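Local coordinates for protein LigF (Sphingobium sp. SYK-6, PDB 4XT0), which cleaves beta-aryl ether bonds of lignin as a glutathione-binding beta-etherase of the glutathione S-transferase superfamily, at residues L21-E26 with E75-V80; T103-E108 with A176-T181; S115-A120 with G211-D216. All coordinates share one frame; numbering follows the deposited sequence.

Contact 1: residues L21-E26 with E75-V80; sequences LATLYE and EYLEDV
Within the thioredoxin-like N-terminal domain of this GST, helices 15-26 and 70-80 pack against each other through Thr-23 and Leu-24 on the first and Leu-77 on the second. Leu-77 points from its helix toward the other and is the one residue there that touches both partners. Its CD1 sits 3.7 Å from Leu-24 CD2 and also lies against Leu-24 CG, the two leucine side chains crossing at about a right angle. Thr-23 CG2 approaches Leu-77 CD1 at 3.9 Å and rests at 4.0 Å from Leu-77 CB. Threonine suits the place because its methyl packs while its hydroxyl is paid for: OG1 lies beside the backbone N (chi1 -59°) and hydrogen-bonds Lys-19 O one turn earlier, which leaves CG2 anti to that N and facing Leu-77. Leu-24 also meets Leu-6 and Leu-8 of strand 6-10, in the central sheet; Thr-23 touches Leu-195 and Ile-198 of helix 195-204. The branched ends of Leu-24 and Leu-77 fill the buried space between the helices without bringing in a polar atom. Cohesion across the pair is therefore apolar, resting on methyl packing, and the one hydroxyl involved is satisfied within its own helix.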
loop_
_atom_site.group_PDB
_atom_site.type_symbol
_atom_site.label_atom_id
_atom_site.label_comp_id
_atom_site.label_asym_id
_atom_site.label_seq_id
_atom_site.Cartn_x
_atom_site.Cartn_y
_atom_site.Cartn_z
ATOM N N LEU A 21 16.696 0.718 -7.493
ATOM C CA LEU A 21 17.832 0.982 -8.360
ATOM C C LEU A 21 18.292 2.428 -8.171
ATOM O O LEU A 21 19.481 2.694 -7.968
ATOM C CB LEU A 21 17.460 0.688 -9.819
ATOM C CG LEU A 21 18.546 0.416 -10.862
ATOM C CD1 LEU A 21 19.400 -0.778 -10.476
ATOM C CD2 LEU A 21 17.917 0.206 -12.251
ATOM N N ALA A 22 17.345 3.367 -8.229
ATOM C CA ALA A 22 17.660 4.786 -8.015
ATOM C C ALA A 22 18.203 5.020 -6.588
ATOM O O ALA A 22 19.145 5.777 -6.386
ATOM C CB ALA A 22 16.418 5.654 -8.273
ATOM N N THR A 23 17.604 4.358 -5.605
ATOM C CA THR A 23 18.054 4.476 -4.216
ATOM C C THR A 23 19.525 4.057 -4.073
ATOM O O THR A 23 20.311 4.759 -3.453
ATOM C CB THR A 23 17.155 3.642 -3.285
ATOM O OG1 THR A 23 15.807 4.110 -3.409
ATOM C CG2 THR A 23 17.588 3.763 -1.800
ATOM N N LEU A 24 19.893 2.935 -4.687
ATOM C CA LEU A 24 21.263 2.429 -4.627
ATOM C C LEU A 24 22.264 3.417 -5.234
ATOM O O LEU A 24 23.322 3.684 -4.655
ATOM C CB LEU A 24 21.357 1.066 -5.346
ATOM C CG LEU A 24 20.680 -0.100 -4.604
ATOM C CD1 LEU A 24 20.347 -1.242 -5.576
ATOM C CD2 LEU A 24 21.557 -0.576 -3.429
ATOM N N TYR A 25 21.929 3.968 -6.396
ATOM C CA TYR A 25 22.823 4.929 -7.048
ATOM C C TYR A 25 22.868 6.251 -6.296
ATOM O O TYR A 25 23.899 6.894 -6.236
ATOM C CB TYR A 25 22.392 5.197 -8.492
ATOM C CG TYR A 25 22.801 4.131 -9.475
ATOM C CD1 TYR A 25 24.085 4.103 -10.004
ATOM C CD2 TYR A 25 21.894 3.154 -9.886
ATOM C CE1 TYR A 25 24.462 3.127 -10.909
ATOM C CE2 TYR A 25 22.262 2.170 -10.782
ATOM C CZ TYR A 25 23.548 2.162 -11.292
ATOM O OH TYR A 25 23.916 1.197 -12.197
ATOM N N GLU A 26 21.740 6.674 -5.734
ATOM C CA GLU A 26 21.735 7.950 -5.007
ATOM C C GLU A 26 22.587 7.854 -3.750
ATOM O O GLU A 26 23.188 8.844 -3.315
ATOM C CB GLU A 26 20.310 8.376 -4.643
ATOM C CG GLU A 26 19.474 8.822 -5.836
ATOM C CD GLU A 26 19.737 10.266 -6.268
ATOM O OE1 GLU A 26 20.663 10.922 -5.729
ATOM O OE2 GLU A 26 19.019 10.742 -7.178
ATOM N N GLU A 75 13.310 1.563 1.883
ATOM C CA GLU A 75 13.334 1.862 3.322
ATOM C C GLU A 75 14.397 1.022 4.026
ATOM O O GLU A 75 15.089 1.517 4.914
ATOM C CB GLU A 75 11.956 1.638 3.967
ATOM C CG GLU A 75 10.871 2.651 3.515
ATOM C CD GLU A 75 10.312 3.475 4.670
ATOM O OE1 GLU A 75 11.081 3.815 5.591
ATOM O OE2 GLU A 75 9.106 3.787 4.654
ATOM N N TYR A 76 14.537 -0.237 3.611
ATOM C CA TYR A 76 15.590 -1.107 4.126
ATOM C C TYR A 76 16.977 -0.513 3.893
ATOM O O TYR A 76 17.828 -0.550 4.776
ATOM C CB TYR A 76 15.502 -2.502 3.479
ATOM C CG TYR A 76 16.634 -3.444 3.885
ATOM C CD1 TYR A 76 16.592 -4.126 5.093
ATOM C CD2 TYR A 76 17.727 -3.668 3.040
ATOM C CE1 TYR A 76 17.616 -5.012 5.475
ATOM C CE2 TYR A 76 18.763 -4.547 3.404
ATOM C CZ TYR A 76 18.693 -5.219 4.621
ATOM O OH TYR A 76 19.696 -6.089 5.003
ATOM N N LEU A 77 17.209 0.052 2.711
ATOM C CA LEU A 77 18.533 0.595 2.394
ATOM C C LEU A 77 18.827 1.833 3.248
ATOM O O LEU A 77 19.970 2.088 3.647
ATOM C CB LEU A 77 18.623 0.924 0.892
ATOM C CG LEU A 77 18.682 -0.334 0.009
ATOM C CD1 LEU A 77 18.498 0.014 -1.460
ATOM C CD2 LEU A 77 20.001 -1.099 0.210
ATOM N N GLU A 78 17.791 2.608 3.537
ATOM C CA GLU A 78 17.957 3.761 4.423
ATOM C C GLU A 78 18.117 3.320 5.890
ATOM O O GLU A 78 18.847 3.960 6.661
ATOM C CB GLU A 78 16.774 4.730 4.253
ATOM C CG GLU A 78 16.990 5.761 3.112
ATOM C CD GLU A 78 18.121 6.750 3.399
ATOM O OE1 GLU A 78 18.354 7.056 4.589
ATOM O OE2 GLU A 78 18.778 7.232 2.439
ATOM N N ASP A 79 17.464 2.220 6.269
ATOM C CA ASP A 79 17.594 1.684 7.638
ATOM C C ASP A 79 19.024 1.176 7.880
ATOM O O ASP A 79 19.586 1.338 8.970
ATOM C CB ASP A 79 16.607 0.527 7.880
ATOM C CG ASP A 79 15.172 1.000 8.185
ATOM O OD1 ASP A 79 14.970 2.192 8.519
ATOM O OD2 ASP A 79 14.244 0.159 8.102
ATOM N N VAL A 80 19.600 0.544 6.862
ATOM C CA VAL A 80 20.890 -0.136 7.006
ATOM C C VAL A 80 22.090 0.761 6.658
ATOM O O VAL A 80 23.157 0.676 7.280
ATOM C CB VAL A 80 20.917 -1.407 6.121
ATOM C CG1 VAL A 80 22.294 -2.051 6.127
ATOM C CG2 VAL A 80 19.835 -2.419 6.609
#

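Contact 2: residues T103-E108 with A176-T181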
loop_
_atom_site.group_PDB
_atom_site.type_symbol
_atom_site.label_atom_id
_atom_site.label_comp_id
_atom_site.label_asym_id
_atom_site.label_seq_id
_atom_site.Cartn_x
_atom_site.Cartn_y
_atom_site.Cartn_z
ATOM N N THR A 103 4.570 7.463 -0.696
ATOM C CA THR A 103 5.102 6.216 -1.231
ATOM C C THR A 103 4.017 5.136 -1.199
ATOM O O THR A 103 3.922 4.327 -2.111
ATOM C CB THR A 103 6.388 5.737 -0.484
ATOM O OG1 THR A 103 6.126 5.509 0.906
ATOM C CG2 THR A 103 7.534 6.764 -0.644
ATOM N N LYS A 104 3.185 5.125 -0.167
ATOM C CA LYS A 104 2.138 4.117 -0.104
ATOM C C LYS A 104 1.032 4.451 -1.112
ATOM O O LYS A 104 0.360 3.559 -1.619
ATOM C CB LYS A 104 1.584 3.988 1.323
ATOM C CG LYS A 104 0.576 5.082 1.731
ATOM C CD LYS A 104 0.435 5.096 3.266
ATOM C CE LYS A 104 -0.128 3.767 3.808
ATOM N NZ LYS A 104 -1.601 3.619 3.436
ATOM N N TRP A 105 0.869 5.730 -1.437
ATOM C CA TRP A 105 -0.093 6.111 -2.462
ATOM C C TRP A 105 0.350 5.605 -3.841
ATOM O O TRP A 105 -0.477 5.248 -4.665
ATOM C CB TRP A 105 -0.279 7.621 -2.481
ATOM C CG TRP A 105 -1.208 8.119 -3.531
ATOM C CD1 TRP A 105 -2.574 8.091 -3.513
ATOM C CD2 TRP A 105 -0.826 8.770 -4.740
ATOM N NE1 TRP A 105 -3.070 8.680 -4.656
ATOM C CE2 TRP A 105 -2.019 9.110 -5.424
ATOM C CE3 TRP A 105 0.401 9.100 -5.324
ATOM C CZ2 TRP A 105 -2.013 9.753 -6.663
ATOM C CZ3 TRP A 105 0.406 9.749 -6.551
ATOM C CH2 TRP A 105 -0.796 10.068 -7.205
ATOM N N VAL A 106 1.655 5.562 -4.079
ATOM C CA VAL A 106 2.143 4.927 -5.298
ATOM C C VAL A 106 1.759 3.454 -5.299
ATOM O O VAL A 106 1.208 2.964 -6.290
ATOM C CB VAL A 106 3.666 5.062 -5.461
ATOM C CG1 VAL A 106 4.158 4.220 -6.653
ATOM C CG2 VAL A 106 4.034 6.500 -5.652
ATOM N N ASP A 107 2.004 2.769 -4.175
ATOM C CA ASP A 107 1.681 1.334 -4.038
ATOM C C ASP A 107 0.194 1.000 -4.097
ATOM O O ASP A 107 -0.177 -0.105 -4.498
ATOM C CB ASP A 107 2.243 0.772 -2.716
ATOM C CG ASP A 107 3.753 0.539 -2.764
ATOM O OD1 ASP A 107 4.284 0.167 -3.837
ATOM O OD2 ASP A 107 4.423 0.728 -1.729
ATOM N N GLU A 108 -0.660 1.925 -3.674
ATOM C CA GLU A 108 -2.080 1.607 -3.526
ATOM C C GLU A 108 -2.966 2.212 -4.605
ATOM O O GLU A 108 -4.141 1.878 -4.686
ATOM C CB GLU A 108 -2.574 2.071 -2.151
ATOM C CG GLU A 108 -1.816 1.388 -1.003
ATOM C CD GLU A 108 -1.967 2.090 0.337
ATOM O OE1 GLU A 108 -2.989 2.782 0.524
ATOM O OE2 GLU A 108 -1.063 1.928 1.206
ATOM N N ALA A 176 -3.268 14.937 -11.642
ATOM C CA ALA A 176 -3.773 16.159 -11.019
ATOM C C ALA A 176 -3.257 16.295 -9.579
ATOM O O ALA A 176 -2.911 17.388 -9.137
ATOM C CB ALA A 176 -5.311 16.190 -11.039
ATOM N N ARG A 177 -3.191 15.186 -8.851
ATOM C CA ARG A 177 -2.737 15.247 -7.462
ATOM C C ARG A 177 -1.263 15.662 -7.374
ATOM O O ARG A 177 -0.872 16.442 -6.503
ATOM C CB ARG A 177 -2.942 13.900 -6.769
ATOM C CG ARG A 177 -2.437 13.883 -5.335
ATOM C CD ARG A 177 -3.185 14.914 -4.491
ATOM N NE ARG A 177 -2.617 15.002 -3.151
ATOM C CZ ARG A 177 -1.652 15.844 -2.804
ATOM N NH1 ARG A 177 -1.153 16.690 -3.701
ATOM N NH2 ARG A 177 -1.190 15.843 -1.560
ATOM N N LEU A 178 -0.457 15.128 -8.282
ATOM C CA LEU A 178 0.960 15.441 -8.333
ATOM C C LEU A 178 1.168 16.900 -8.679
ATOM O O LEU A 178 2.026 17.567 -8.093
ATOM C CB LEU A 178 1.681 14.542 -9.350
ATOM C CG LEU A 178 1.891 13.089 -8.914
ATOM C CD1 LEU A 178 2.277 12.222 -10.109
ATOM C CD2 LEU A 178 2.963 12.989 -7.830
ATOM N N GLU A 179 0.375 17.393 -9.627
ATOM C CA GLU A 179 0.498 18.764 -10.081
ATOM C C GLU A 179 0.092 19.728 -8.985
ATOM O O GLU A 179 0.682 20.790 -8.834
ATOM C CB GLU A 179 -0.364 19.006 -11.317
ATOM C CG GLU A 179 -0.242 20.413 -11.857
ATOM C CD GLU A 179 1.124 20.662 -12.446
ATOM O OE1 GLU A 179 1.844 19.667 -12.693
ATOM O OE2 GLU A 179 1.484 21.841 -12.662
ATOM N N GLU A 180 -0.930 19.345 -8.232
ATOM C CA GLU A 180 -1.392 20.110 -7.082
ATOM C C GLU A 180 -0.231 20.483 -6.149
ATOM O O GLU A 180 -0.207 21.573 -5.588
ATOM C CB GLU A 180 -2.452 19.301 -6.336
ATOM C CG GLU A 180 -3.040 19.943 -5.107
ATOM C CD GLU A 180 -4.110 19.067 -4.468
ATOM O OE1 GLU A 180 -4.774 18.300 -5.202
ATOM O OE2 GLU A 180 -4.286 19.140 -3.233
ATOM N N THR A 181 0.748 19.593 -6.011
ATOM C CA THR A 181 1.862 19.856 -5.101
ATOM C C THR A 181 3.070 20.416 -5.860
ATOM O O THR A 181 3.668 21.419 -5.449
ATOM C CB THR A 181 2.273 18.580 -4.326
ATOM O OG1 THR A 181 1.216 18.197 -3.433
ATOM C CG2 THR A 181 3.557 18.807 -3.536
#
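This is a light, apolar helix-to-helix contact in the C-terminal domain, where Trp-105 of helix 93-121 meets Arg-177 and Leu-178 of helix 161-182. Between the two segments the closest CA atoms, those of Trp-105 and Arg-177, are 10.7 Å apart, a separation that a side chain as long as tryptophan can cross. Trp-105 points toward helix 161-182, and with CG anti to the backbone N (chi1 178°) its indole reaches across to it. The six-membered ring then makes both approaches: CZ2 lies 4.3 Å from Arg-177 CB, and CZ3 lies 4.3 Å from Leu-178 CD2. Arg-177 CG stands over one face of the indole, offset toward its rim, so arginine serves here through its aliphatic stem. Such packing belongs to the all-helical bundle of the GST fold, in which Leu-178 also meets Trp-102 and Phe-110 of helix 93-121 and Leu-226 of helix 224-235. The charged end of Arg-177 leads off from Trp-105. Its NH1 donates to Thr-181 OG1 at 2.8 Å with an N-H...O angle of 160°, and the acceptor lies close to the guanidinium plane, a bond within the helix that helps fix the rotation of the group. Glu-180 OE2 lies over a guanidinium face, near its rim.

Contact 3: residues S115-A120 with G211-D216; sequences STIGWA and GGFFGD
Ile-117 of helix 93-121 meets two successive phenylalanines, Phe-213 and Phe-214, and touches both chiefly with one methyl. Its CG2 is anti to the backbone N, a placement that carries this branch to the rings. CG2 comes within 3.9 Å of Phe-214 CZ, and Ile-117 CB follows at 4.0 Å from the same CZ. The isoleucine and Phe-214 side chains approach at a slant, the phenyl reaching the helix with its far end although its CB sets off in another direction. Phe-213 is met at a slightly longer distance: its CD2 is 4.2 Å from Ile-117 CG2, and the two side chains run past one another in opposite senses. The aromatic residues also pack on each other, with Phe-213 CB 3.4 Å above the plane of the Phe-214 ring near its rim and Phe-214 CE2 at the edge of the Phe-213 ring. Both occupy the central positions of a type I beta turn from Gly-212 to Gly-215, which presents them to the same isoleucine. The large flat ring of Phe-214 suits its buried position, where it also meets Leu-207 and Val-171; Phe-213 is exposed and touches a crystal neighbour. The beta-branch of Ile-117 supplies a methyl that reaches both rings. Here a type I turn packs the loop between helices 195-204 and 224-235 onto the long helix 93-121, within the helical C-terminal domain of a GST.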
loop_
_atom_site.group_PDB
_atom_site.type_symbol
_atom_site.label_atom_id
_atom_site.label_comp_id
_atom_site.label_asym_id
_atom_site.label_seq_id
_atom_site.Cartn_x
_atom_site.Cartn_y
_atom_site.Cartn_z
ATOM N N SER A 115 0.022 0.958 -14.595
ATOM C CA SER A 115 0.401 -0.417 -14.893
ATOM C C SER A 115 -0.666 -1.144 -15.715
ATOM O O SER A 115 -0.347 -1.787 -16.720
ATOM C CB SER A 115 0.687 -1.170 -13.583
ATOM O OG SER A 115 0.814 -2.565 -13.790
ATOM N N THR A 116 -1.930 -1.029 -15.305
ATOM C CA THR A 116 -3.023 -1.680 -16.032
ATOM C C THR A 116 -3.024 -1.298 -17.507
ATOM O O THR A 116 -3.222 -2.144 -18.376
ATOM C CB THR A 116 -4.406 -1.340 -15.439
ATOM O OG1 THR A 116 -4.451 -1.762 -14.072
ATOM C CG2 THR A 116 -5.513 -2.048 -16.235
ATOM N N ILE A 117 -2.787 -0.022 -17.791
ATOM C CA ILE A 117 -2.732 0.421 -19.178
ATOM C C ILE A 117 -1.506 -0.199 -19.865
ATOM O O ILE A 117 -1.579 -0.614 -21.021
ATOM C CB ILE A 117 -2.709 1.958 -19.273
ATOM C CG1 ILE A 117 -3.983 2.539 -18.643
ATOM C CG2 ILE A 117 -2.586 2.410 -20.715
ATOM C CD1 ILE A 117 -5.245 1.770 -19.004
ATOM N N GLY A 118 -0.397 -0.288 -19.131
ATOM C CA GLY A 118 0.803 -0.957 -19.611
ATOM C C GLY A 118 0.615 -2.424 -19.986
ATOM O O GLY A 118 1.105 -2.864 -21.030
ATOM N N TRP A 119 -0.087 -3.185 -19.148
ATOM C CA TRP A 119 -0.366 -4.593 -19.449
ATOM C C TRP A 119 -1.243 -4.750 -20.691
ATOM O O TRP A 119 -1.093 -5.706 -21.457
ATOM C CB TRP A 119 -1.036 -5.286 -18.256
ATOM C CG TRP A 119 -0.069 -5.721 -17.189
ATOM C CD1 TRP A 119 0.386 -4.976 -16.136
ATOM C CD2 TRP A 119 0.570 -7.001 -17.076
ATOM N NE1 TRP A 119 1.262 -5.712 -15.375
ATOM C CE2 TRP A 119 1.393 -6.958 -15.931
ATOM C CE3 TRP A 119 0.522 -8.177 -17.827
ATOM C CZ2 TRP A 119 2.163 -8.046 -15.522
ATOM C CZ3 TRP A 119 1.286 -9.254 -17.419
ATOM C CH2 TRP A 119 2.095 -9.181 -16.278
ATOM N N ALA A 120 -2.159 -3.810 -20.889
ATOM C CA ALA A 120 -3.091 -3.886 -22.004
ATOM C C ALA A 120 -2.394 -3.615 -23.340
ATOM O O ALA A 120 -2.637 -4.312 -24.322
ATOM C CB ALA A 120 -4.246 -2.909 -21.798
ATOM N N GLY A 211 3.149 12.143 -28.086
ATOM C CA GLY A 211 2.573 11.104 -28.920
ATOM C C GLY A 211 2.359 9.791 -28.185
ATOM O O GLY A 211 2.011 8.776 -28.794
ATOM N N GLY A 212 2.568 9.809 -26.872
ATOM C CA GLY A 212 2.399 8.618 -26.062
ATOM C C GLY A 212 0.977 8.426 -25.563
ATOM O O GLY A 212 0.054 9.132 -25.984
ATOM N N PHE A 213 0.808 7.470 -24.654
ATOM C CA PHE A 213 -0.504 7.126 -24.119
ATOM C C PHE A 213 -1.130 8.313 -23.375
ATOM O O PHE A 213 -2.330 8.559 -23.468
ATOM C CB PHE A 213 -0.414 5.931 -23.155
ATOM C CG PHE A 213 0.203 4.676 -23.747
ATOM C CD1 PHE A 213 0.273 4.474 -25.120
ATOM C CD2 PHE A 213 0.716 3.691 -22.904
ATOM C CE1 PHE A 213 0.849 3.314 -25.638
ATOM C CE2 PHE A 213 1.286 2.532 -23.413
ATOM C CZ PHE A 213 1.352 2.342 -24.783
ATOM N N PHE A 214 -0.310 9.047 -22.631
ATOM C CA PHE A 214 -0.832 10.027 -21.679
ATOM C C PHE A 214 -0.443 11.464 -21.991
ATOM O O PHE A 214 -0.365 12.299 -21.087
ATOM C CB PHE A 214 -0.361 9.675 -20.265
ATOM C CG PHE A 214 -0.517 8.225 -19.924
ATOM C CD1 PHE A 214 -1.732 7.735 -19.466
ATOM C CD2 PHE A 214 0.542 7.350 -20.071
ATOM C CE1 PHE A 214 -1.883 6.398 -19.160
ATOM C CE2 PHE A 214 0.400 6.007 -19.759
ATOM C CZ PHE A 214 -0.815 5.533 -19.304
ATOM N N GLY A 215 -0.205 11.750 -23.266
ATOM C CA GLY A 215 0.213 13.074 -23.689
ATOM C C GLY A 215 -0.802 14.156 -23.375
ATOM O O GLY A 215 -0.439 15.308 -23.131
ATOM N N ASP A 216 -2.079 13.791 -23.383
ATOM C CA ASP A 216 -3.130 14.739 -23.042
ATOM C C ASP A 216 -3.203 15.008 -21.537
ATOM O O ASP A 216 -3.756 16.021 -21.106
ATOM C CB ASP A 216 -4.475 14.235 -23.553
ATOM C CG ASP A 216 -4.630 14.420 -25.052
ATOM O OD1 ASP A 216 -3.955 15.310 -25.614
ATOM O OD2 ASP A 216 -5.419 13.671 -25.668
#

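Contact 1 lies in the thioredoxin-like N-terminal domain, while contacts 2 and 3 both use helix 93-121 of the helical C-terminal domain. The centres of contacts 1 and 2 are about 21 Å apart, yet their nearest atoms come within about 5 Å; contacts 2 and 3 have centres about 17 Å apart. Contacts 1 and 3 fall on opposite sides of the chain's centre, about 28 Å from centre to centre. None holds the bound glutathione directly: among the touching side chains of the three contacts, those of Trp-105, Thr-23 and Ile-117 lie about 9, 12 and 13 Å from a bound glutathione. Contacts 1 and 2, unlike contact 3, also have residues that meet the second subunit.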